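Long-range contacts in variant surface glycoprotein MITat 1.13 (Trypanosoma brucei, PDB 6Z8H), which probably forms part of the coat covering the parasite surface, helping the trypanosome evade host immunity by switching among antigenically distinct variants: residues R131-A136 against G158-A163; P188-T193 against D253-G258; H194-A199 against T227-S232; K233-T238 against K246-S251. All blocks are in the same frame, centred on the assembly; numbering follows the deposited sequence.

Contact 1. Residues R131-A136 against G158-A163; sequences RGLGEA and GTIHTA
The H161 imidazole lies between two groups: R131 CG packs over one ring face in a CH-pi contact, 4.1 Å from the ring centroid, and the backbone nitrogen A163 N sits over the opposite face. The guanidinium of R131 in turn has a histidine carbon over its own centre, with H161 CE1 3.6 Å from R131 CZ, but its plane is turned 41° from the ring, so this is not a parallel stack. An outside ring, H127, meets the same imidazole at a steep angle. In the variant surface glycoprotein fold this contact joins the chain leaving the long helix 78-129, just before strand 135-139, to the chain leaving strand 152-155, its neighbour in the antiparallel sheet. Arginine suits the place because its methylene chain can pack on the ring while its charged end folds back over it; the bend at chi2 (-61°) makes that fold. H161 CG is anti to the backbone N (chi1 -180°), which swings the ring toward R131. Farther along, L133 and I160 lie side by side and point the same way, L133 CD2 touching I160 CG2 at 3.7 Å and passing 3.4 Å from T159 O. Across the dimer L133 packs on L133 of the second subunit, and I160 on D255 of that subunit. G132, G134 and G158 all have positive phi, and at G132 and G158 a CB would press on the preceding carbonyl. One backbone bond ties the segments: G158 N donates to L133 O at 2.8 Å.

Contact 2. Residues P188-T193 against D253-G258; sequences PAKLIT and DADFLG
K190 reaches across to D255, its NZ 3.1 Å from D255 OD2, although the lysine's exact conformation is uncertain: chi1 is at an intermediate -102° and the end of the chain is modelled too close to G258 O. In the model the ammonium comes in on the syn side of that carboxylate oxygen, D255 OD2, and forms a salt bridge. D255 is placed for this by CG lying anti to its backbone N (chi1 -176°), which also lets its other oxygen serve the loop: G258 N donates to D255 OD1 at 3.0 Å from above the carboxylate plane, an Asx motif. Aspartate is the right length to do both, and G258 has the positive phi needed where the chain turns. The apolar side of the loop pairing is built by I192, whose CG2 meets the edge of the F256 ring, 3.9 Å from CD2. Toward the other end of the loop pair, L257 CD1 lies 3.7 Å from A189 O, while L257 also touches V122 and Y123 of helix 78-129. A254 and F256 pack on G158 and I160 of the second subunit, joining this loop pair to the dimer. The two segments are tied by A254 N donating to T193 O at 2.8 Å, the donor standing above the carbonyl plane. One water gives hydrogens to K190 O and I192 O and accepts from L257 N. I192 O faces A254 O, a second acceptor 3.3 Å away, so the water's hydrogen probably eases that repulsion. The D255 carboxylate, gripped by a lysine and a backbone N-H, would tend to stay ionised.

Contact 3. Residues H194-A199 against T227-S232; sequences HGHLDA and TFSGSS
Strand pairing within the antiparallel sheet is what joins H194-A199 to T227-S232: strands 194-202 and 221-229 are neighbours there, and the chain beyond S229 curls back over the first strand. H194 with S229 and H196 with T227 are hydrogen-bonded pairs, H196 N reaching T227 O at 2.7 Å, while G195 and F228 between them form a non-hydrogen-bonded pair. There the strands close to 4.5 Å between CA atoms, and glycine suits the spot because G195 CA lies 3.6 Å from F228 CD1, where a CB would be tight against the ring. On the face carrying H194, H196, T227 and S229 the polar groups interlock. S229 OG comes up at the edge of the H196 imidazole and hydrogen-bonds NE2 at 2.7 Å; either atom could be the donor. The same hydroxyl accepts from S231 N in an ST turn, which its small side chain allows. The carbonyl S231 O lies in the plane of the H196 ring, beside CE1. The H194 ring is roofed by S232, whose CB sits 3.9 Å from the ring centroid over one face, a CH-pi contact. Toward the far end T227 OG1, set between the backbone N and the carbonyl carbon (chi1 52°), gives its proton to D198 OD2 at 2.7 Å. The other imidazole nitrogen, H196 ND1, bonds to S251 OG of strand 247-253. With both nitrogens engaged, the H196 ring is fixed in rotation; since S251 OG gives its proton to K233 O, H196 ND1 probably carries a hydrogen.

Contact 4. Residues K233-T238 against K246-S251; sequences KDESAT and KRAIHS
R247 begins strand 247-253, an outermost strand of this chain's sheet, and meets E235 at the N-cap position of helix 236-239. R247 CB packs 4.0 Å from E235 CB. Its chain bends at chi2 (-67°), and the guanidinium donates through NH1 to K246 O. E235 OE2, 4.5 Å from R247 NE, lies well out of the guanidinium plane, so the two feel each other's charge without an N-H pointing at the oxygen. At A248 the backbone is engaged twice: A248 O accepts from E235 N at 2.8 Å, and A248 N gives a long, weak bond to E235 OE1. Alanine suits this spot because K233 CB can close to 3.9 Å from A248 CB. I249 faces the dimer partner, packing on F152 of the second subunit, while on the near side D234 OD1 passes by I249 O. That carboxylate oxygen is occupied by the helix start: S236 N donates to it, an Asx turn, and S236 OG gives its proton at 2.6 Å; an aspartate two residues earlier is short enough to accept from both. The H250 side chain sets off away from K233-T238, and its ND1 bonds to K149 NZ of the second subunit. S251 is short enough to reach the K233 backbone: its OG donates in the plane of the K233 carbonyl, on a lone pair of K233 O, at 2.7 Å.

All four contacts lie on the same side of the chain's centre, at the sheet end of the elongated molecule. Contact 3 is the middle one: its centre is 13 Å from that of contact 1, 12 Å from contact 2 and 9 Å from contact 4, and it touches all three. Contacts 1, 3 and 4 share the antiparallel sheet, through strands 135-139, 221-229, 194-202 and 247-253. Contact 2 pairs the loops next to it, beside helix 78-129. Along the chain, contact 1 closes first; contacts 3 and 4 then follow in series inside the loop closed by contact 2. Each touches the second subunit, so these loops and strands help build the dimer.

Contact 1. Residues R131-A136 against G158-A163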
loop_
_atom_site.group_PDB
_atom_site.type_symbol
_atom_site.label_atom_id
_atom_site.label_comp_id
_atom_site.label_asym_id
_atom_site.label_seq_id
_atom_site.Cartn_x
_atom_site.Cartn_y
_atom_site.Cartn_z
ATOM N N ARG A 131 23.574 -17.663 -8.440
ATOM C CA ARG A 131 24.521 -18.790 -8.627
ATOM C C ARG A 131 24.762 -18.967 -10.116
ATOM O O ARG A 131 25.325 -19.964 -10.440
ATOM C CB ARG A 131 23.989 -20.149 -8.175
ATOM C CG ARG A 131 23.525 -20.329 -6.741
ATOM C CD ARG A 131 24.544 -20.112 -5.660
ATOM N NE ARG A 131 24.180 -20.693 -4.375
ATOM C CZ ARG A 131 23.875 -21.965 -4.157
ATOM N NH1 ARG A 131 23.894 -22.835 -5.146
ATOM N NH2 ARG A 131 23.559 -22.379 -2.956
ATOM N N GLY A 132 24.331 -18.052 -10.965
ATOM C CA GLY A 132 24.503 -18.174 -12.388
ATOM C C GLY A 132 23.393 -18.958 -13.049
ATOM O O GLY A 132 22.372 -19.321 -12.454
ATOM N N LEU A 133 23.618 -19.241 -14.330
ATOM C CA LEU A 133 22.613 -19.880 -15.174
ATOM C C LEU A 133 23.177 -21.147 -15.830
ATOM O O LEU A 133 22.752 -21.536 -16.924
ATOM C CB LEU A 133 22.065 -18.913 -16.218
ATOM C CG LEU A 133 20.936 -17.994 -15.708
ATOM C CD1 LEU A 133 20.519 -17.068 -16.736
ATOM C CD2 LEU A 133 19.820 -18.885 -15.230
ATOM N N GLY A 134 24.099 -21.828 -15.149
ATOM C CA GLY A 134 24.547 -23.138 -15.600
ATOM C C GLY A 134 25.518 -23.090 -16.773
ATOM O O GLY A 134 26.116 -22.060 -17.117
ATOM N N GLU A 135 25.619 -24.235 -17.448
ATOM C CA GLU A 135 26.659 -24.413 -18.461
ATOM C C GLU A 135 26.241 -25.474 -19.467
ATOM O O GLU A 135 25.357 -26.302 -19.220
ATOM C CB GLU A 135 28.038 -24.703 -17.833
ATOM C CG GLU A 135 28.036 -25.830 -16.857
ATOM C CD GLU A 135 29.298 -25.873 -15.972
ATOM O OE1 GLU A 135 30.304 -25.154 -16.235
ATOM O OE2 GLU A 135 29.263 -26.634 -14.983
ATOM N N ALA A 136 26.914 -25.434 -20.613
ATOM C CA ALA A 136 26.885 -26.502 -21.605
ATOM C C ALA A 136 28.285 -27.073 -21.658
ATOM O O ALA A 136 29.231 -26.325 -21.874
ATOM C CB ALA A 136 26.523 -25.936 -22.968
ATOM N N GLY A 158 20.490 -22.527 -18.262
ATOM C CA GLY A 158 19.121 -22.087 -18.093
ATOM C C GLY A 158 18.503 -22.441 -16.769
ATOM O O GLY A 158 17.372 -22.009 -16.519
ATOM N N THR A 159 19.197 -23.177 -15.909
ATOM C CA THR A 159 18.665 -23.506 -14.593
ATOM C C THR A 159 18.854 -22.325 -13.650
ATOM O O THR A 159 19.971 -21.818 -13.496
ATOM C CB THR A 159 19.406 -24.701 -14.003
ATOM O OG1 THR A 159 19.443 -25.773 -14.954
ATOM C CG2 THR A 159 18.718 -25.183 -12.758
ATOM N N ILE A 160 17.763 -21.878 -13.028
ATOM C CA ILE A 160 17.828 -20.825 -12.031
ATOM C C ILE A 160 17.938 -21.440 -10.642
ATOM O O ILE A 160 17.607 -22.602 -10.428
ATOM C CB ILE A 160 16.639 -19.829 -12.145
ATOM C CG1 ILE A 160 15.316 -20.466 -11.710
ATOM C CG2 ILE A 160 16.567 -19.295 -13.551
ATOM C CD1 ILE A 160 14.120 -19.532 -11.634
ATOM N N HIS A 161 18.280 -20.604 -9.656
ATOM C CA HIS A 161 18.438 -21.043 -8.276
ATOM C C HIS A 161 17.070 -21.058 -7.617
ATOM O O HIS A 161 16.332 -20.073 -7.695
ATOM C CB HIS A 161 19.355 -20.063 -7.540
ATOM C CG HIS A 161 19.601 -20.403 -6.100
ATOM N ND1 HIS A 161 20.222 -21.569 -5.702
ATOM C CD2 HIS A 161 19.342 -19.707 -4.966
ATOM C CE1 HIS A 161 20.320 -21.582 -4.385
ATOM N NE2 HIS A 161 19.796 -20.464 -3.914
ATOM N N THR A 162 16.734 -22.172 -6.966
ATOM C CA THR A 162 15.402 -22.378 -6.413
ATOM C C THR A 162 15.322 -22.369 -4.888
ATOM O O THR A 162 14.213 -22.336 -4.346
ATOM C CB THR A 162 14.828 -23.703 -6.926
ATOM O OG1 THR A 162 15.586 -24.794 -6.398
ATOM C CG2 THR A 162 14.887 -23.749 -8.450
ATOM N N ALA A 163 16.436 -22.406 -4.178
ATOM C CA ALA A 163 16.362 -22.504 -2.728
ATOM C C ALA A 163 15.825 -21.218 -2.111
ATOM O O ALA A 163 16.010 -20.115 -2.638
ATOM C CB ALA A 163 17.742 -22.797 -2.148
#

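Contact 2. Residues P188-T193 against D253-G258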
loop_
_atom_site.group_PDB
_atom_site.type_symbol
_atom_site.label_atom_id
_atom_site.label_comp_id
_atom_site.label_asym_id
_atom_site.label_seq_id
_atom_site.Cartn_x
_atom_site.Cartn_y
_atom_site.Cartn_z
ATOM N N PRO A 188 20.179 0.862 -1.680
ATOM C CA PRO A 188 20.222 -0.590 -1.895
ATOM C C PRO A 188 21.105 -0.917 -3.092
ATOM O O PRO A 188 21.141 -0.173 -4.077
ATOM C CB PRO A 188 18.755 -0.955 -2.165
ATOM C CG PRO A 188 17.961 0.178 -1.568
ATOM C CD PRO A 188 18.814 1.392 -1.819
ATOM N N ALA A 189 21.838 -2.030 -2.982
ATOM C CA ALA A 189 22.832 -2.412 -3.978
ATOM C C ALA A 189 22.168 -2.973 -5.229
ATOM O O ALA A 189 21.131 -3.633 -5.166
ATOM C CB ALA A 189 23.815 -3.440 -3.403
ATOM N N LYS A 190 22.818 -2.751 -6.374
ATOM C CA LYS A 190 22.296 -3.241 -7.642
ATOM C C LYS A 190 22.637 -4.710 -7.857
ATOM O O LYS A 190 21.869 -5.430 -8.499
ATOM C CB LYS A 190 22.879 -2.407 -8.780
ATOM C CG LYS A 190 21.952 -1.357 -9.365
ATOM C CD LYS A 190 22.659 -0.613 -10.494
ATOM C CE LYS A 190 21.676 -0.108 -11.525
ATOM N NZ LYS A 190 22.240 0.995 -12.360
ATOM N N LEU A 191 23.745 -5.157 -7.276
ATOM C CA LEU A 191 24.205 -6.549 -7.308
ATOM C C LEU A 191 24.691 -7.093 -8.661
ATOM O O LEU A 191 25.821 -7.574 -8.758
ATOM C CB LEU A 191 23.167 -7.512 -6.719
ATOM C CG LEU A 191 22.646 -7.100 -5.330
ATOM C CD1 LEU A 191 21.539 -8.050 -4.937
ATOM C CD2 LEU A 191 23.745 -7.117 -4.284
ATOM N N ILE A 192 23.863 -7.068 -9.698
ATOM C CA ILE A 192 24.216 -7.609 -11.011
ATOM C C ILE A 192 24.149 -6.472 -12.021
ATOM O O ILE A 192 23.097 -5.816 -12.162
ATOM C CB ILE A 192 23.302 -8.780 -11.416
ATOM C CG1 ILE A 192 23.481 -9.955 -10.449
ATOM C CG2 ILE A 192 23.570 -9.167 -12.853
ATOM C CD1 ILE A 192 22.527 -11.126 -10.699
ATOM N N THR A 193 25.284 -6.198 -12.667
ATOM C CA THR A 193 25.361 -5.290 -13.799
ATOM C C THR A 193 25.869 -5.934 -15.091
ATOM O O THR A 193 25.720 -5.330 -16.160
ATOM C CB THR A 193 26.282 -4.109 -13.463
ATOM O OG1 THR A 193 27.552 -4.592 -13.005
ATOM C CG2 THR A 193 25.700 -3.293 -12.372
ATOM N N ASP A 253 26.235 -6.407 -20.851
ATOM C CA ASP A 253 25.490 -5.618 -19.883
ATOM C C ASP A 253 24.230 -6.360 -19.449
ATOM O O ASP A 253 23.491 -6.899 -20.280
ATOM C CB ASP A 253 25.116 -4.262 -20.471
ATOM C CG ASP A 253 26.306 -3.351 -20.623
ATOM O OD1 ASP A 253 27.205 -3.409 -19.760
ATOM O OD2 ASP A 253 26.342 -2.578 -21.605
ATOM N N ALA A 254 23.989 -6.383 -18.142
ATOM C CA ALA A 254 22.860 -7.079 -17.534
ATOM C C ALA A 254 22.381 -6.287 -16.317
ATOM O O ALA A 254 22.342 -6.765 -15.180
ATOM C CB ALA A 254 23.245 -8.507 -17.159
ATOM N N ASP A 255 22.004 -5.050 -16.570
ATOM C CA ASP A 255 21.502 -4.151 -15.497
ATOM C C ASP A 255 20.012 -4.438 -15.249
ATOM O O ASP A 255 19.200 -3.810 -15.909
ATOM C CB ASP A 255 21.734 -2.707 -15.879
ATOM C CG ASP A 255 21.329 -1.766 -14.775
ATOM O OD1 ASP A 255 20.906 -2.260 -13.756
ATOM O OD2 ASP A 255 21.609 -0.616 -14.888
ATOM N N PHE A 256 19.708 -5.342 -14.336
ATOM C CA PHE A 256 18.325 -5.742 -14.093
ATOM C C PHE A 256 17.550 -4.680 -13.326
ATOM O O PHE A 256 16.415 -4.351 -13.683
ATOM C CB PHE A 256 18.295 -7.051 -13.322
ATOM C CG PHE A 256 18.621 -8.259 -14.175
ATOM C CD1 PHE A 256 17.623 -8.854 -14.913
ATOM C CD2 PHE A 256 19.920 -8.798 -14.246
ATOM C CE1 PHE A 256 17.897 -9.960 -15.726
ATOM C CE2 PHE A 256 20.182 -9.920 -15.030
ATOM C CZ PHE A 256 19.167 -10.490 -15.773
ATOM N N LEU A 257 18.147 -4.135 -12.270
ATOM C CA LEU A 257 17.407 -3.223 -11.399
ATOM C C LEU A 257 17.271 -1.831 -11.994
ATOM O O LEU A 257 16.313 -1.109 -11.672
ATOM C CB LEU A 257 18.096 -3.101 -10.041
ATOM C CG LEU A 257 17.539 -3.911 -8.863
ATOM C CD1 LEU A 257 18.472 -3.832 -7.659
ATOM C CD2 LEU A 257 16.166 -3.445 -8.529
ATOM N N GLY A 258 18.217 -1.412 -12.817
ATOM C CA GLY A 258 18.192 -0.040 -13.289
ATOM C C GLY A 258 18.160 0.905 -12.110
ATOM O O GLY A 258 18.943 0.784 -11.170
HETATM O O HOH W 1 20.651 -5.188 -11.336
HETATM O O HOH W 2 25.451 -2.875 -16.926
#

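Contact 3. Residues H194-A199 against T227-S232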
loop_
_atom_site.group_PDB
_atom_site.type_symbol
_atom_site.label_atom_id
_atom_site.label_comp_id
_atom_site.label_asym_id
_atom_site.label_seq_id
_atom_site.Cartn_x
_atom_site.Cartn_y
_atom_site.Cartn_z
ATOM N N HIS A 194 26.466 -7.126 -15.033
ATOM C CA HIS A 194 27.092 -7.742 -16.192
ATOM C C HIS A 194 26.817 -9.233 -16.178
ATOM O O HIS A 194 26.781 -9.869 -15.117
ATOM C CB HIS A 194 28.608 -7.505 -16.206
ATOM C CG HIS A 194 28.978 -6.073 -16.406
ATOM N ND1 HIS A 194 29.033 -5.174 -15.367
ATOM C CD2 HIS A 194 29.283 -5.376 -17.525
ATOM C CE1 HIS A 194 29.369 -3.985 -15.833
ATOM N NE2 HIS A 194 29.537 -4.082 -17.139
ATOM N N GLY A 195 26.698 -9.786 -17.376
ATOM C CA GLY A 195 26.681 -11.218 -17.570
ATOM C C GLY A 195 28.036 -11.607 -18.134
ATOM O O GLY A 195 28.648 -10.833 -18.861
ATOM N N HIS A 196 28.510 -12.811 -17.798
ATOM C CA HIS A 196 29.852 -13.268 -18.142
ATOM C C HIS A 196 29.756 -14.576 -18.893
ATOM O O HIS A 196 29.128 -15.533 -18.425
ATOM C CB HIS A 196 30.681 -13.471 -16.874
ATOM C CG HIS A 196 30.715 -12.259 -16.005
ATOM N ND1 HIS A 196 31.156 -11.036 -16.460
ATOM C CD2 HIS A 196 30.384 -12.080 -14.704
ATOM C CE1 HIS A 196 31.064 -10.146 -15.483
ATOM N NE2 HIS A 196 30.588 -10.751 -14.408
ATOM N N LEU A 197 30.443 -14.626 -20.016
ATOM C CA LEU A 197 30.595 -15.861 -20.756
ATOM C C LEU A 197 31.828 -16.543 -20.178
ATOM O O LEU A 197 32.947 -16.026 -20.327
ATOM C CB LEU A 197 30.777 -15.539 -22.230
ATOM C CG LEU A 197 31.260 -16.695 -23.101
ATOM C CD1 LEU A 197 30.361 -17.917 -22.987
ATOM C CD2 LEU A 197 31.370 -16.233 -24.553
ATOM N N ASP A 198 31.607 -17.594 -19.380
ATOM C CA ASP A 198 32.685 -18.401 -18.809
ATOM C C ASP A 198 33.027 -19.528 -19.775
ATOM O O ASP A 198 32.140 -20.174 -20.342
ATOM C CB ASP A 198 32.283 -19.003 -17.459
ATOM C CG ASP A 198 32.120 -17.954 -16.370
ATOM O OD1 ASP A 198 32.888 -16.954 -16.355
ATOM O OD2 ASP A 198 31.221 -18.152 -15.526
ATOM N N ALA A 199 34.329 -19.756 -19.980
ATOM C CA ALA A 199 34.766 -20.753 -20.946
ATOM C C ALA A 199 35.881 -21.596 -20.361
ATOM O O ALA A 199 36.719 -21.102 -19.602
ATOM C CB ALA A 199 35.223 -20.082 -22.240
ATOM N N THR A 227 27.510 -16.670 -16.010
ATOM C CA THR A 227 27.410 -16.171 -14.640
ATOM C C THR A 227 27.173 -14.668 -14.679
ATOM O O THR A 227 27.176 -14.035 -15.737
ATOM C CB THR A 227 28.649 -16.504 -13.793
ATOM O OG1 THR A 227 29.803 -16.064 -14.512
ATOM C CG2 THR A 227 28.710 -17.985 -13.470
ATOM N N PHE A 228 26.968 -14.096 -13.501
ATOM C CA PHE A 228 26.617 -12.689 -13.369
ATOM C C PHE A 228 27.413 -12.106 -12.212
ATOM O O PHE A 228 27.722 -12.812 -11.246
ATOM C CB PHE A 228 25.119 -12.478 -13.087
ATOM C CG PHE A 228 24.218 -12.895 -14.209
ATOM C CD1 PHE A 228 24.025 -12.075 -15.306
ATOM C CD2 PHE A 228 23.541 -14.093 -14.147
ATOM C CE1 PHE A 228 23.201 -12.455 -16.351
ATOM C CE2 PHE A 228 22.688 -14.476 -15.183
ATOM C CZ PHE A 228 22.520 -13.650 -16.283
ATOM N N SER A 229 27.697 -10.804 -12.284
ATOM C CA SER A 229 28.336 -10.102 -11.176
ATOM C C SER A 229 28.102 -8.601 -11.320
ATOM O O SER A 229 27.413 -8.133 -12.234
ATOM C CB SER A 229 29.837 -10.439 -11.086
ATOM O OG SER A 229 30.647 -9.603 -11.919
ATOM N N GLY A 230 28.686 -7.853 -10.393
ATOM C CA GLY A 230 28.608 -6.412 -10.330
ATOM C C GLY A 230 29.723 -5.677 -11.041
ATOM O O GLY A 230 29.809 -4.450 -10.922
ATOM N N SER A 231 30.559 -6.370 -11.806
ATOM C CA SER A 231 31.650 -5.706 -12.499
ATOM C C SER A 231 31.897 -6.379 -13.841
ATOM O O SER A 231 31.728 -7.592 -13.983
ATOM C CB SER A 231 32.952 -5.794 -11.694
ATOM O OG SER A 231 32.765 -5.423 -10.355
ATOM N N SER A 232 32.343 -5.587 -14.814
ATOM C CA SER A 232 32.774 -6.161 -16.082
ATOM C C SER A 232 34.029 -7.011 -15.887
ATOM O O SER A 232 34.900 -6.694 -15.076
ATOM C CB SER A 232 33.042 -5.045 -17.094
ATOM O OG SER A 232 33.326 -5.561 -18.370
#

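Contact 4. Residues K233-T238 against K246-S251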
loop_
_atom_site.group_PDB
_atom_site.type_symbol
_atom_site.label_atom_id
_atom_site.label_comp_id
_atom_site.label_asym_id
_atom_site.label_seq_id
_atom_site.Cartn_x
_atom_site.Cartn_y
_atom_site.Cartn_z
ATOM N N LYS A 233 34.133 -8.090 -16.671
ATOM C CA LYS A 233 35.267 -9.010 -16.614
ATOM C C LYS A 233 35.745 -9.376 -18.015
ATOM O O LYS A 233 34.944 -9.608 -18.927
ATOM C CB LYS A 233 34.916 -10.320 -15.855
ATOM C CG LYS A 233 34.646 -10.137 -14.355
ATOM C CD LYS A 233 33.738 -11.224 -13.748
ATOM C CE LYS A 233 34.506 -12.409 -13.195
ATOM N NZ LYS A 233 33.645 -13.333 -12.402
ATOM N N ASP A 234 37.065 -9.448 -18.168
ATOM C CA ASP A 234 37.667 -10.015 -19.373
ATOM C C ASP A 234 38.971 -10.668 -18.922
ATOM O O ASP A 234 39.972 -9.971 -18.741
ATOM C CB ASP A 234 37.920 -8.938 -20.416
ATOM C CG ASP A 234 38.368 -9.514 -21.740
ATOM O OD1 ASP A 234 38.851 -10.651 -21.749
ATOM O OD2 ASP A 234 38.236 -8.826 -22.769
ATOM N N GLU A 235 39.010 -11.986 -18.747
ATOM C CA GLU A 235 40.210 -12.685 -18.235
ATOM C C GLU A 235 40.830 -13.480 -19.380
ATOM O O GLU A 235 41.544 -14.460 -19.085
ATOM C CB GLU A 235 39.839 -13.592 -17.061
ATOM C CG GLU A 235 39.622 -12.840 -15.759
ATOM C CD GLU A 235 39.014 -13.671 -14.641
ATOM O OE1 GLU A 235 37.883 -14.164 -14.823
ATOM O OE2 GLU A 235 39.673 -13.823 -13.595
ATOM N N SER A 236 40.577 -13.090 -20.635
ATOM C CA SER A 236 41.145 -13.830 -21.750
ATOM C C SER A 236 42.676 -13.834 -21.728
ATOM O O SER A 236 43.303 -14.797 -22.197
ATOM C CB SER A 236 40.585 -13.255 -23.049
ATOM O OG SER A 236 40.716 -11.853 -23.086
ATOM N N ALA A 237 43.295 -12.787 -21.167
ATOM C CA ALA A 237 44.752 -12.693 -21.187
ATOM C C ALA A 237 45.391 -13.911 -20.528
ATOM O O ALA A 237 46.338 -14.500 -21.067
ATOM C CB ALA A 237 45.186 -11.401 -20.489
ATOM N N THR A 238 44.906 -14.288 -19.343
ATOM C CA THR A 238 45.406 -15.495 -18.692
ATOM C C THR A 238 44.804 -16.746 -19.327
ATOM O O THR A 238 45.475 -17.781 -19.436
ATOM C CB THR A 238 45.093 -15.448 -17.192
ATOM O OG1 THR A 238 43.802 -14.859 -16.977
ATOM C CG2 THR A 238 46.148 -14.636 -16.458
ATOM N N LYS A 246 38.695 -22.336 -15.866
ATOM C CA LYS A 246 37.449 -21.646 -16.150
ATOM C C LYS A 246 37.655 -20.152 -15.936
ATOM O O LYS A 246 38.062 -19.723 -14.848
ATOM C CB LYS A 246 36.365 -22.200 -15.239
ATOM C CG LYS A 246 34.997 -21.655 -15.577
ATOM C CD LYS A 246 33.912 -22.272 -14.704
ATOM C CE LYS A 246 34.153 -22.026 -13.222
ATOM N NZ LYS A 246 32.993 -22.454 -12.374
ATOM N N ARG A 247 37.438 -19.365 -16.986
ATOM C CA ARG A 247 37.576 -17.917 -16.885
ATOM C C ARG A 247 36.458 -17.200 -17.633
ATOM O O ARG A 247 35.909 -17.708 -18.611
ATOM C CB ARG A 247 38.926 -17.442 -17.444
ATOM C CG ARG A 247 40.131 -18.032 -16.726
ATOM C CD ARG A 247 40.204 -17.512 -15.329
ATOM N NE ARG A 247 41.423 -17.866 -14.585
ATOM C CZ ARG A 247 41.518 -18.870 -13.722
ATOM N NH1 ARG A 247 40.534 -19.745 -13.588
ATOM N NH2 ARG A 247 42.643 -19.046 -13.044
ATOM N N ALA A 248 36.158 -15.991 -17.171
ATOM C CA ALA A 248 35.170 -15.133 -17.819
ATOM C C ALA A 248 35.858 -14.420 -18.976
ATOM O O ALA A 248 36.681 -13.521 -18.759
ATOM C CB ALA A 248 34.609 -14.116 -16.824
ATOM N N ILE A 249 35.570 -14.849 -20.210
ATOM C CA ILE A 249 36.291 -14.344 -21.376
ATOM C C ILE A 249 35.566 -13.227 -22.115
ATOM O O ILE A 249 36.143 -12.646 -23.047
ATOM C CB ILE A 249 36.651 -15.478 -22.357
ATOM C CG1 ILE A 249 35.397 -16.082 -22.994
ATOM C CG2 ILE A 249 37.456 -16.566 -21.643
ATOM C CD1 ILE A 249 35.738 -17.102 -24.101
ATOM N N HIS A 250 34.327 -12.919 -21.753
ATOM C CA HIS A 250 33.637 -11.760 -22.300
ATOM C C HIS A 250 32.516 -11.388 -21.343
ATOM O O HIS A 250 31.963 -12.254 -20.654
ATOM C CB HIS A 250 33.050 -12.019 -23.698
ATOM C CG HIS A 250 32.594 -10.775 -24.399
ATOM N ND1 HIS A 250 33.439 -9.996 -25.161
ATOM C CD2 HIS A 250 31.386 -10.163 -24.437
ATOM C CE1 HIS A 250 32.776 -8.952 -25.625
ATOM N NE2 HIS A 250 31.522 -9.040 -25.216
ATOM N N SER A 251 32.179 -10.100 -21.313
ATOM C CA SER A 251 31.104 -9.613 -20.463
ATOM C C SER A 251 30.115 -8.795 -21.281
ATOM O O SER A 251 30.498 -8.106 -22.232
ATOM C CB SER A 251 31.644 -8.742 -19.318
ATOM O OG SER A 251 32.311 -9.527 -18.347
#